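Local coordinates for alginate biosynthesis protein AlgX (Pseudomonas aeruginosa, PDB 4KNC) that takes part in O-acetylation of the exopolysaccharide alginate and protects the polymer from degradation as it crosses the periplasm, at residues T36-A41 against K197-L202; D24-Y27 against Y31-F34; W45-R48 against D52-T55; L109-Y114 against P133-K138. One frame throughout, in Å; residues are numbered along the deposited sequence.

Contact 1: T36-A41 against K197-L202; sequences THLVQA and KAAAQL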
loop_
_atom_site.group_PDB
_atom_site.type_symbol
_atom_site.label_atom_id
_atom_site.label_comp_id
_atom_site.label_asym_id
_atom_site.label_seq_id
_atom_site.Cartn_x
_atom_site.Cartn_y
_atom_site.Cartn_z
ATOM N N THR A 36 0.118 9.790 -18.225
ATOM C CA THR A 36 -0.226 11.150 -18.637
ATOM C C THR A 36 0.740 12.253 -18.189
ATOM O O THR A 36 0.988 12.392 -16.997
ATOM C CB THR A 36 -1.612 11.504 -18.067
ATOM O OG1 THR A 36 -2.482 10.376 -18.224
ATOM C CG2 THR A 36 -2.200 12.718 -18.760
ATOM N N HIS A 37 1.336 13.000 -19.124
ATOM C CA HIS A 37 1.527 12.580 -20.504
ATOM C C HIS A 37 3.050 12.390 -20.671
ATOM O O HIS A 37 3.836 12.913 -19.868
ATOM C CB HIS A 37 0.944 13.594 -21.508
ATOM C CG HIS A 37 1.729 14.867 -21.641
ATOM N ND1 HIS A 37 1.304 16.064 -21.102
ATOM C CD2 HIS A 37 2.897 15.136 -22.277
ATOM C CE1 HIS A 37 2.185 17.008 -21.381
ATOM N NE2 HIS A 37 3.161 16.472 -22.092
ATOM N N LEU A 38 3.471 11.639 -21.687
ATOM C CA LEU A 38 4.883 11.259 -21.806
ATOM C C LEU A 38 5.707 12.311 -22.520
ATOM O O LEU A 38 5.267 12.861 -23.518
ATOM C CB LEU A 38 5.027 9.927 -22.540
ATOM C CG LEU A 38 4.406 8.715 -21.848
ATOM C CD1 LEU A 38 4.266 7.586 -22.861
ATOM C CD2 LEU A 38 5.262 8.271 -20.640
ATOM N N VAL A 39 6.888 12.606 -21.979
ATOM C CA VAL A 39 7.854 13.478 -22.636
ATOM C C VAL A 39 9.201 12.765 -22.769
ATOM O O VAL A 39 9.585 11.964 -21.916
ATOM C CB VAL A 39 8.028 14.842 -21.928
ATOM C CG1 VAL A 39 6.734 15.619 -21.954
ATOM C CG2 VAL A 39 8.515 14.666 -20.502
ATOM N N GLN A 40 9.892 13.061 -23.864
ATOM C CA GLN A 40 11.144 12.414 -24.228
ATOM C C GLN A 40 12.283 13.182 -23.610
ATOM O O GLN A 40 12.495 14.351 -23.928
ATOM C CB GLN A 40 11.309 12.431 -25.759
ATOM C CG GLN A 40 12.608 11.824 -26.274
ATOM C CD GLN A 40 12.615 10.297 -26.226
ATOM O OE1 GLN A 40 11.927 9.624 -27.009
ATOM N NE2 GLN A 40 13.397 9.744 -25.299
ATOM N N ALA A 41 13.024 12.541 -22.720
ATOM C CA ALA A 41 14.164 13.208 -22.106
ATOM C C ALA A 41 15.460 12.746 -22.765
ATOM O O ALA A 41 15.459 12.308 -23.916
ATOM C CB ALA A 41 14.185 12.965 -20.616
ATOM N N LYS A 197 6.602 0.874 -23.440
ATOM C CA LYS A 197 5.517 0.116 -24.047
ATOM C C LYS A 197 4.331 1.007 -24.387
ATOM O O LYS A 197 3.691 0.835 -25.443
ATOM C CB LYS A 197 5.053 -1.020 -23.140
ATOM C CG LYS A 197 6.071 -2.136 -22.971
ATOM C CD LYS A 197 5.488 -3.267 -22.150
ATOM C CE LYS A 197 6.576 -4.204 -21.656
ATOM N NZ LYS A 197 6.026 -5.182 -20.673
ATOM N N ALA A 198 4.038 1.954 -23.500
ATOM C CA ALA A 198 2.935 2.885 -23.747
ATOM C C ALA A 198 3.251 3.756 -24.966
ATOM O O ALA A 198 2.408 3.974 -25.843
ATOM C CB ALA A 198 2.666 3.768 -22.492
ATOM N N ALA A 199 4.482 4.251 -25.015
ATOM C CA ALA A 199 4.933 5.046 -26.152
ATOM C C ALA A 199 4.909 4.238 -27.454
ATOM O O ALA A 199 4.642 4.793 -28.520
ATOM C CB ALA A 199 6.325 5.624 -25.899
ATOM N N ALA A 200 5.184 2.934 -27.364
ATOM C CA ALA A 200 5.107 2.048 -28.525
ATOM C C ALA A 200 3.668 1.928 -29.006
ATOM O O ALA A 200 3.400 1.950 -30.204
ATOM C CB ALA A 200 5.667 0.667 -28.193
ATOM N N GLN A 201 2.739 1.798 -28.069
ATOM C CA GLN A 201 1.335 1.680 -28.434
ATOM C C GLN A 201 0.814 2.963 -29.089
ATOM O O GLN A 201 0.047 2.907 -30.062
ATOM C CB GLN A 201 0.494 1.319 -27.215
ATOM C CG GLN A 201 -0.818 0.639 -27.542
ATOM C CD GLN A 201 -1.921 1.624 -27.802
ATOM O OE1 GLN A 201 -2.050 2.625 -27.095
ATOM N NE2 GLN A 201 -2.727 1.359 -28.832
ATOM N N LEU A 202 1.256 4.107 -28.568
ATOM C CA LEU A 202 0.828 5.417 -29.067
ATOM C C LEU A 202 1.477 5.850 -30.377
ATOM O O LEU A 202 0.848 6.511 -31.193
ATOM C CB LEU A 202 1.155 6.508 -28.048
ATOM C CG LEU A 202 0.344 6.620 -26.760
ATOM C CD1 LEU A 202 0.848 7.794 -25.940
ATOM C CD2 LEU A 202 -1.104 6.802 -27.081
#
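Leu38 reaches across to helix 194-203 and lays one methyl, CD1, over the step between Ala198 and Ala199. The two alanine methyls receive it almost evenly: Leu38 CD1 is 4.2 Å from Ala198 CB and likewise 4.2 Å from Ala199 CB. Closer still is the backbone between them, with Leu38 CD1 at 4.0 Å from Ala199 N. The small alanine side chains leave the helix backbone approachable, consistent with this short distance to the nitrogen, although the CA atoms of Leu38 and Ala199 stay 7.6 Å apart. With chi1 at -63°, CG of Leu38 lies opposite the carbonyl carbon, and a chi2 of 163° carries CD1 on toward the helix. Strand 38-40 is the first arm of a two-stranded antiparallel hairpin, the second being strand 46-48, and Leu38 is the residue of 36-41 that packs on the helix segment; Leu46 of the partner strand touches Ala199 as well. Both elements belong to the SGNH hydrolase-like domain, and Ala198 lies with its side chain about 9 Å from that of Asp148, an inferred active-site residue. The contact is buried and of van der Waals kind. Further along the same strand, the side chain of Gln40 has a polar partner of its own, OE1 being hydrogen-bonded to the hydroxyl of Tyr207.

Contact 2: D24-Y27 against Y31-F34; sequences DSRY and YLGF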
loop_
_atom_site.group_PDB
_atom_site.type_symbol
_atom_site.label_atom_id
_atom_site.label_comp_id
_atom_site.label_asym_id
_atom_site.label_seq_id
_atom_site.Cartn_x
_atom_site.Cartn_y
_atom_site.Cartn_z
ATOM N N ASP A 24 -2.614 15.683 -22.943
ATOM C CA ASP A 24 -3.204 14.931 -21.833
ATOM C C ASP A 24 -4.488 14.232 -22.236
ATOM O O ASP A 24 -4.765 13.129 -21.775
ATOM C CB ASP A 24 -3.457 15.826 -20.619
ATOM C CG ASP A 24 -2.181 16.226 -19.914
ATOM O OD1 ASP A 24 -1.120 15.662 -20.242
ATOM O OD2 ASP A 24 -2.235 17.093 -19.023
ATOM N N SER A 25 -5.258 14.860 -23.121
ATOM C CA SER A 25 -6.532 14.288 -23.542
ATOM C C SER A 25 -6.362 13.027 -24.397
ATOM O O SER A 25 -7.299 12.254 -24.573
ATOM C CB SER A 25 -7.360 15.331 -24.287
ATOM O OG SER A 25 -6.572 15.983 -25.266
ATOM N N ARG A 26 -5.163 12.811 -24.921
ATOM C CA ARG A 26 -4.885 11.600 -25.686
ATOM C C ARG A 26 -4.784 10.370 -24.764
ATOM O O ARG A 26 -4.894 9.234 -25.221
ATOM C CB ARG A 26 -3.605 11.793 -26.525
ATOM C CG ARG A 26 -3.137 10.584 -27.348
ATOM C CD ARG A 26 -4.151 10.148 -28.435
ATOM N NE ARG A 26 -3.718 8.917 -29.096
ATOM C CZ ARG A 26 -3.976 7.691 -28.645
ATOM N NH1 ARG A 26 -4.683 7.537 -27.532
ATOM N NH2 ARG A 26 -3.531 6.619 -29.307
ATOM N N TYR A 27 -4.586 10.605 -23.466
ATOM C CA TYR A 27 -4.421 9.518 -22.490
ATOM C C TYR A 27 -5.736 9.236 -21.774
ATOM O O TYR A 27 -5.795 9.233 -20.547
ATOM C CB TYR A 27 -3.321 9.853 -21.463
ATOM C CG TYR A 27 -1.954 10.028 -22.088
ATOM C CD1 TYR A 27 -1.672 11.144 -22.871
ATOM C CD2 TYR A 27 -0.953 9.073 -21.919
ATOM C CE1 TYR A 27 -0.450 11.307 -23.478
ATOM C CE2 TYR A 27 0.290 9.229 -22.526
ATOM C CZ TYR A 27 0.530 10.356 -23.297
ATOM O OH TYR A 27 1.742 10.557 -23.906
ATOM N N TYR A 31 -5.427 1.804 -19.490
ATOM C CA TYR A 31 -4.005 1.586 -19.711
ATOM C C TYR A 31 -3.248 2.920 -19.766
ATOM O O TYR A 31 -2.256 3.112 -19.058
ATOM C CB TYR A 31 -3.826 0.811 -21.011
ATOM C CG TYR A 31 -2.395 0.597 -21.463
ATOM C CD1 TYR A 31 -1.541 -0.254 -20.769
ATOM C CD2 TYR A 31 -1.916 1.220 -22.611
ATOM C CE1 TYR A 31 -0.239 -0.454 -21.186
ATOM C CE2 TYR A 31 -0.624 1.016 -23.046
ATOM C CZ TYR A 31 0.214 0.180 -22.328
ATOM O OH TYR A 31 1.504 -0.013 -22.766
ATOM N N LEU A 32 -3.753 3.853 -20.574
ATOM C CA LEU A 32 -3.037 5.097 -20.849
ATOM C C LEU A 32 -2.965 6.110 -19.700
ATOM O O LEU A 32 -2.027 6.902 -19.642
ATOM C CB LEU A 32 -3.598 5.767 -22.102
ATOM C CG LEU A 32 -3.130 5.095 -23.389
ATOM C CD1 LEU A 32 -3.696 5.808 -24.644
ATOM C CD2 LEU A 32 -1.621 5.058 -23.398
ATOM N N GLY A 33 -3.941 6.075 -18.798
ATOM C CA GLY A 33 -4.052 7.068 -17.737
ATOM C C GLY A 33 -2.902 7.068 -16.738
ATOM O O GLY A 33 -2.698 8.044 -16.008
ATOM N N PHE A 34 -2.149 5.970 -16.711
ATOM C CA PHE A 34 -0.992 5.845 -15.842
ATOM C C PHE A 34 0.259 6.540 -16.403
ATOM O O PHE A 34 1.301 6.566 -15.743
ATOM C CB PHE A 34 -0.703 4.358 -15.595
ATOM C CG PHE A 34 0.313 4.101 -14.511
ATOM C CD1 PHE A 34 0.033 4.401 -13.191
ATOM C CD2 PHE A 34 1.546 3.545 -14.815
ATOM C CE1 PHE A 34 0.979 4.157 -12.188
ATOM C CE2 PHE A 34 2.495 3.301 -13.823
ATOM C CZ PHE A 34 2.214 3.604 -12.511
#
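The apolar part of this contact is the meeting of Leu32 with Tyr27. Leu32 CB lies 3.9 Å from Tyr27 CA and 4.1 Å from Tyr27 CB, a close fit of main chain and first carbons at the point where the CA atoms of the two segments are nearest. A second group sets a methyl against polar atoms: Leu32 CD1 is 3.7 Å from Arg26 O and approaches the guanidinium obliquely, with Arg26 NH1 to Leu32 CD1 at 3.5 Å. Arg26 delivers that group by a bend at chi2 (63°), which folds the chain back toward the leucine. A third kind involves backbone oxygens. Leu32 O lies at the edge of the Tyr27 ring, near its plane, Tyr27 CD2 to Leu32 O being 3.3 Å, the geometry of an aromatic C-H directed at an oxygen. Gly33 adds a backbone touch, its CA being 4.0 Å from Tyr27 O. The phenol end is held elsewhere: Tyr27 OH donates to Ala21 O and accepts from Leu38 N, which ties it at two backbone positions. Leu202 of helix 194-203 packs on Arg26, Tyr27 and Leu32 together. The whole is a short-range chain reversal before strand 38-40: a 3-10 turn, marked by the Tyr27 N to Asp24 O bond of 3.0 Å, and, after a short linking loop, residues 31-33 with helical backbone angles but without the regular bonds.

Contact 3: W45-R48 against D52-T55; sequences WLFR and DLRT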
loop_
_atom_site.group_PDB
_atom_site.type_symbol
_atom_site.label_atom_id
_atom_site.label_comp_id
_atom_site.label_asym_id
_atom_site.label_seq_id
_atom_site.Cartn_x
_atom_site.Cartn_y
_atom_site.Cartn_z
ATOM N N TRP A 45 15.302 8.090 -21.904
ATOM C CA TRP A 45 14.512 8.506 -20.745
ATOM C C TRP A 45 13.165 9.092 -21.185
ATOM O O TRP A 45 13.095 9.928 -22.088
ATOM C CB TRP A 45 15.297 9.475 -19.845
ATOM C CG TRP A 45 16.264 8.742 -18.959
ATOM C CD1 TRP A 45 17.507 8.285 -19.300
ATOM C CD2 TRP A 45 16.044 8.330 -17.604
ATOM N NE1 TRP A 45 18.079 7.635 -18.234
ATOM C CE2 TRP A 45 17.202 7.649 -17.181
ATOM C CE3 TRP A 45 14.986 8.486 -16.702
ATOM C CZ2 TRP A 45 17.330 7.113 -15.896
ATOM C CZ3 TRP A 45 15.116 7.960 -15.424
ATOM C CH2 TRP A 45 16.280 7.286 -15.034
ATOM N N LEU A 46 12.097 8.600 -20.572
ATOM C CA LEU A 46 10.786 9.213 -20.699
ATOM C C LEU A 46 10.325 9.650 -19.302
ATOM O O LEU A 46 10.666 9.010 -18.305
ATOM C CB LEU A 46 9.769 8.219 -21.278
ATOM C CG LEU A 46 9.978 7.610 -22.668
ATOM C CD1 LEU A 46 8.733 6.798 -23.074
ATOM C CD2 LEU A 46 10.292 8.676 -23.725
ATOM N N PHE A 47 9.562 10.736 -19.227
ATOM C CA PHE A 47 8.950 11.115 -17.960
ATOM C C PHE A 47 7.464 11.339 -18.174
ATOM O O PHE A 47 7.048 11.730 -19.258
ATOM C CB PHE A 47 9.569 12.401 -17.422
ATOM C CG PHE A 47 10.970 12.236 -16.901
ATOM C CD1 PHE A 47 12.039 12.107 -17.775
ATOM C CD2 PHE A 47 11.219 12.220 -15.524
ATOM C CE1 PHE A 47 13.340 11.971 -17.286
ATOM C CE2 PHE A 47 12.510 12.085 -15.035
ATOM C CZ PHE A 47 13.572 11.955 -15.921
ATOM N N ARG A 48 6.671 11.090 -17.138
ATOM C CA ARG A 48 5.260 11.448 -17.136
ATOM C C ARG A 48 5.107 12.799 -16.458
ATOM O O ARG A 48 5.610 12.990 -15.371
ATOM C CB ARG A 48 4.461 10.405 -16.362
ATOM C CG ARG A 48 4.707 8.978 -16.843
ATOM C CD ARG A 48 4.110 8.008 -15.857
ATOM N NE ARG A 48 4.877 7.976 -14.615
ATOM C CZ ARG A 48 4.562 7.228 -13.562
ATOM N NH1 ARG A 48 3.480 6.469 -13.589
ATOM N NH2 ARG A 48 5.328 7.242 -12.475
ATOM N N ASP A 52 5.481 12.247 -12.632
ATOM C CA ASP A 52 6.913 12.359 -12.350
ATOM C C ASP A 52 7.343 13.786 -12.124
ATOM O O ASP A 52 8.292 14.044 -11.377
ATOM C CB ASP A 52 7.752 11.780 -13.490
ATOM C CG ASP A 52 7.452 10.327 -13.753
ATOM O OD1 ASP A 52 6.956 9.616 -12.841
ATOM O OD2 ASP A 52 7.741 9.894 -14.877
ATOM N N LEU A 53 6.653 14.709 -12.783
ATOM C CA LEU A 53 7.055 16.114 -12.757
ATOM C C LEU A 53 6.075 16.945 -11.956
ATOM O O LEU A 53 5.983 18.165 -12.131
ATOM C CB LEU A 53 7.171 16.669 -14.178
ATOM C CG LEU A 53 8.195 15.962 -15.069
ATOM C CD1 LEU A 53 8.258 16.592 -16.455
ATOM C CD2 LEU A 53 9.570 15.981 -14.401
ATOM N N ARG A 54 5.340 16.282 -11.072
ATOM C CA ARG A 54 4.338 16.974 -10.281
ATOM C C ARG A 54 5.025 17.810 -9.215
ATOM O O ARG A 54 6.168 17.522 -8.833
ATOM C CB ARG A 54 3.386 15.973 -9.632
ATOM C CG ARG A 54 4.003 15.141 -8.505
ATOM C CD ARG A 54 2.903 14.676 -7.568
ATOM N NE ARG A 54 2.232 13.477 -8.037
ATOM C CZ ARG A 54 0.935 13.223 -7.898
ATOM N NH1 ARG A 54 0.120 14.091 -7.308
ATOM N NH2 ARG A 54 0.457 12.083 -8.362
ATOM N N THR A 55 4.327 18.845 -8.748
ATOM C CA THR A 55 4.794 19.671 -7.632
ATOM C C THR A 55 3.875 19.579 -6.431
ATOM O O THR A 55 4.160 20.154 -5.390
ATOM C CB THR A 55 4.887 21.161 -8.011
ATOM O OG1 THR A 55 3.607 21.609 -8.478
ATOM C CG2 THR A 55 5.935 21.379 -9.107
#
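The turn that leaves strand 46-48 of the two-stranded hairpin is closed between Arg48 and Asp52. Its backbone link is Asp52 N to Arg48 O, 2.8 Å, a bond from residue i+4 back to i, as in an alpha-turn; Leu53 N adds a weak bond to the same oxygen. The Asp52 side chain folds back over the turn with each carboxylate oxygen at work. Asp52 OD2 takes the backbone N-H of Arg48 at 2.8 Å, nearly straight at 178°, with the donor above the carboxylate plane. Asp52 OD1 accepts two donors of one guanidinium: Arg48 NH2 at 2.9 Å, on the syn side, and Arg48 NE at 3.2 Å, from above the plane. Arg48 can offer this NE side to its near neighbour because its chain bends at chi3 (-71°). The grip is side-on, through NE and NH2, and the 56° between the two planes makes it twisted rather than flat. Phe47 turns a ring edge to the aspartate, with CD2 4.0 Å from Asp52 CB, and CD2 of Phe47 is 4.3 Å from Leu53 CD2. This buried charge pair has further partners: Arg89 makes a salt bridge to Asp52 OD2, and Arg48 NH1 bonds Phe34 O. On the hairpin side Arg48 touches Leu38 of strand 38-40, and Phe195 of helix 194-203 packs against both Arg48 and Asp52.

Contact 4: L109-Y114 against P133-K138; sequences LAKKNY and PLFDEK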
loop_
_atom_site.group_PDB
_atom_site.type_symbol
_atom_site.label_atom_id
_atom_site.label_comp_id
_atom_site.label_asym_id
_atom_site.label_seq_id
_atom_site.Cartn_x
_atom_site.Cartn_y
_atom_site.Cartn_z
ATOM N N LEU A 109 10.081 23.781 -6.046
ATOM C CA LEU A 109 8.726 23.778 -5.508
ATOM C C LEU A 109 8.287 22.362 -5.150
ATOM O O LEU A 109 7.687 22.134 -4.091
ATOM C CB LEU A 109 7.750 24.376 -6.509
ATOM C CG LEU A 109 6.315 24.433 -6.007
ATOM C CD1 LEU A 109 6.287 25.273 -4.737
ATOM C CD2 LEU A 109 5.401 24.993 -7.077
ATOM N N ALA A 110 8.586 21.420 -6.045
ATOM C CA ALA A 110 8.278 20.014 -5.815
ATOM C C ALA A 110 8.978 19.503 -4.558
ATOM O O ALA A 110 8.359 18.870 -3.708
ATOM C CB ALA A 110 8.678 19.160 -7.039
ATOM N N LYS A 111 10.270 19.789 -4.443
ATOM C CA LYS A 111 11.069 19.327 -3.306
ATOM C C LYS A 111 10.565 19.901 -1.982
ATOM O O LYS A 111 10.467 19.199 -0.975
ATOM C CB LYS A 111 12.540 19.696 -3.516
ATOM C CG LYS A 111 13.418 19.479 -2.275
ATOM C CD LYS A 111 14.850 19.891 -2.540
ATOM C CE LYS A 111 15.687 19.784 -1.262
ATOM N NZ LYS A 111 17.124 20.046 -1.544
ATOM N N LYS A 112 10.242 21.186 -2.008
ATOM C CA LYS A 112 9.703 21.885 -0.851
ATOM C C LYS A 112 8.383 21.233 -0.411
ATOM O O LYS A 112 8.178 20.917 0.761
ATOM C CB LYS A 112 9.467 23.353 -1.243
ATOM C CG LYS A 112 9.105 24.268 -0.111
ATOM C CD LYS A 112 8.428 25.538 -0.607
ATOM C CE LYS A 112 9.344 26.372 -1.474
ATOM N NZ LYS A 112 8.564 27.405 -2.221
ATOM N N ASN A 113 7.483 21.019 -1.367
ATOM C CA ASN A 113 6.196 20.409 -1.038
ATOM C C ASN A 113 6.312 18.967 -0.528
ATOM O O ASN A 113 5.645 18.569 0.436
ATOM C CB ASN A 113 5.240 20.533 -2.223
ATOM C CG ASN A 113 4.751 21.951 -2.403
ATOM O OD1 ASN A 113 4.747 22.733 -1.450
ATOM N ND2 ASN A 113 4.356 22.299 -3.615
ATOM N N TYR A 114 7.194 18.200 -1.163
ATOM C CA TYR A 114 7.511 16.857 -0.703
ATOM C C TYR A 114 8.003 16.868 0.754
ATOM O O TYR A 114 7.479 16.135 1.611
ATOM C CB TYR A 114 8.557 16.227 -1.630
ATOM C CG TYR A 114 8.935 14.813 -1.243
ATOM C CD1 TYR A 114 9.979 14.569 -0.359
ATOM C CD2 TYR A 114 8.241 13.722 -1.758
ATOM C CE1 TYR A 114 10.334 13.268 0.007
ATOM C CE2 TYR A 114 8.583 12.413 -1.402
ATOM C CZ TYR A 114 9.634 12.197 -0.519
ATOM O OH TYR A 114 9.974 10.916 -0.155
ATOM N N PRO A 133 18.292 13.566 0.505
ATOM C CA PRO A 133 19.693 13.520 0.053
ATOM C C PRO A 133 19.901 12.787 -1.271
ATOM O O PRO A 133 20.954 12.966 -1.887
ATOM C CB PRO A 133 20.407 12.769 1.180
ATOM C CG PRO A 133 19.588 13.071 2.400
ATOM C CD PRO A 133 18.154 13.101 1.897
ATOM N N LEU A 134 18.920 11.996 -1.713
ATOM C CA LEU A 134 19.050 11.272 -2.976
ATOM C C LEU A 134 18.552 12.068 -4.177
ATOM O O LEU A 134 18.663 11.607 -5.314
ATOM C CB LEU A 134 18.307 9.933 -2.915
ATOM C CG LEU A 134 18.663 9.062 -1.719
ATOM C CD1 LEU A 134 17.912 7.730 -1.804
ATOM C CD2 LEU A 134 20.187 8.861 -1.661
ATOM N N PHE A 135 17.991 13.248 -3.929
ATOM C CA PHE A 135 17.380 14.035 -5.003
ATOM C C PHE A 135 18.424 14.625 -5.943
ATOM O O PHE A 135 19.577 14.842 -5.556
ATOM C CB PHE A 135 16.548 15.188 -4.446
ATOM C CG PHE A 135 15.301 14.762 -3.724
ATOM C CD1 PHE A 135 15.004 13.421 -3.532
ATOM C CD2 PHE A 135 14.428 15.718 -3.227
ATOM C CE1 PHE A 135 13.854 13.041 -2.854
ATOM C CE2 PHE A 135 13.284 15.349 -2.556
ATOM C CZ PHE A 135 12.990 14.011 -2.366
ATOM N N ASP A 136 18.001 14.901 -7.170
ATOM C CA ASP A 136 18.864 15.497 -8.181
ATOM C C ASP A 136 20.187 14.743 -8.274
ATOM O O ASP A 136 21.249 15.346 -8.354
ATOM C CB ASP A 136 19.125 16.972 -7.842
ATOM C CG ASP A 136 19.398 17.799 -9.073
ATOM O OD1 ASP A 136 19.519 17.191 -10.154
ATOM O OD2 ASP A 136 19.476 19.042 -8.970
ATOM N N GLU A 137 20.117 13.421 -8.230
ATOM C CA GLU A 137 21.309 12.596 -8.076
ATOM C C GLU A 137 22.222 12.689 -9.290
ATOM O O GLU A 137 21.772 12.974 -10.405
ATOM C CB GLU A 137 20.907 11.130 -7.892
ATOM C CG GLU A 137 20.456 10.483 -9.215
ATOM C CD GLU A 137 20.173 8.993 -9.098
ATOM O OE1 GLU A 137 20.104 8.459 -7.962
ATOM O OE2 GLU A 137 20.021 8.355 -10.155
ATOM N N LYS A 138 23.507 12.435 -9.063
ATOM C CA LYS A 138 24.419 12.069 -10.145
ATOM C C LYS A 138 25.104 10.758 -9.780
ATOM O O LYS A 138 26.015 10.722 -8.952
ATOM C CB LYS A 138 25.437 13.174 -10.422
ATOM C CG LYS A 138 24.809 14.434 -11.003
#
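Tyr114 leaves its helix with CG trans to the backbone nitrogen (chi1 -179°), and Phe135 meets its ring with a chi2 of only 4°, a rotation that turns the phenyl edge toward the phenol. The outcome is an offset edge-to-face pair, the edge of Phe135 directed at the face of Tyr114, with planes 70° apart and centroids separated by 5.4 Å. The nearest atom is Phe135 CZ, 3.6 Å from Tyr114 CE1 and 3.7 Å from Tyr114 CD1, so it sits toward one side of the phenol ring and not over its centre. Further along the same phenyl edge comes Lys111, three residues earlier on the helix, whose aliphatic CG is 4.0 Å from Phe135 CD2 and 4.1 Å from Phe135 CE2. The lysine chain passes the phenyl edge with CG nearest and runs on extended beyond it. Helix 107-123 is thereby joined to the loop that leads toward helix 153-169, within the alpha/beta SGNH hydrolase-like domain. The pair is buried, and the phenol hydroxyl of Tyr114 is satisfied by Tyr85 O at the end of strand 80-85, an outer strand of the parallel sheet; the Tyr85 ring also meets that of Tyr114. Leu91, Pro87 and Tyr107 also pack on Phe135, with Leu91 touching Lys111 as well.

How the contacts relate
Contacts 1, 3 and 4 are buried, whereas contact 2 is only partly so. Contacts 1 and 3 share the hairpin, whose strands are tied by Val39 N to Phe47 O, 2.9 Å. Yet their chemistry differs: contact 1 is van der Waals packing of a strand on a helix, contact 3 a charged pair closing a turn. Contact 2 precedes them in the chain and reaches contact 1 by two polar bonds, one of them His37 ND1 to Asp24 OD1 at 2.6 Å, and contact 3 by one. Contact 4, aromatic in character, touches contact 3 through Thr55 O to Asn113 ND2 at 2.8 Å, but stays about 12 Å from contact 1 at the nearest atoms.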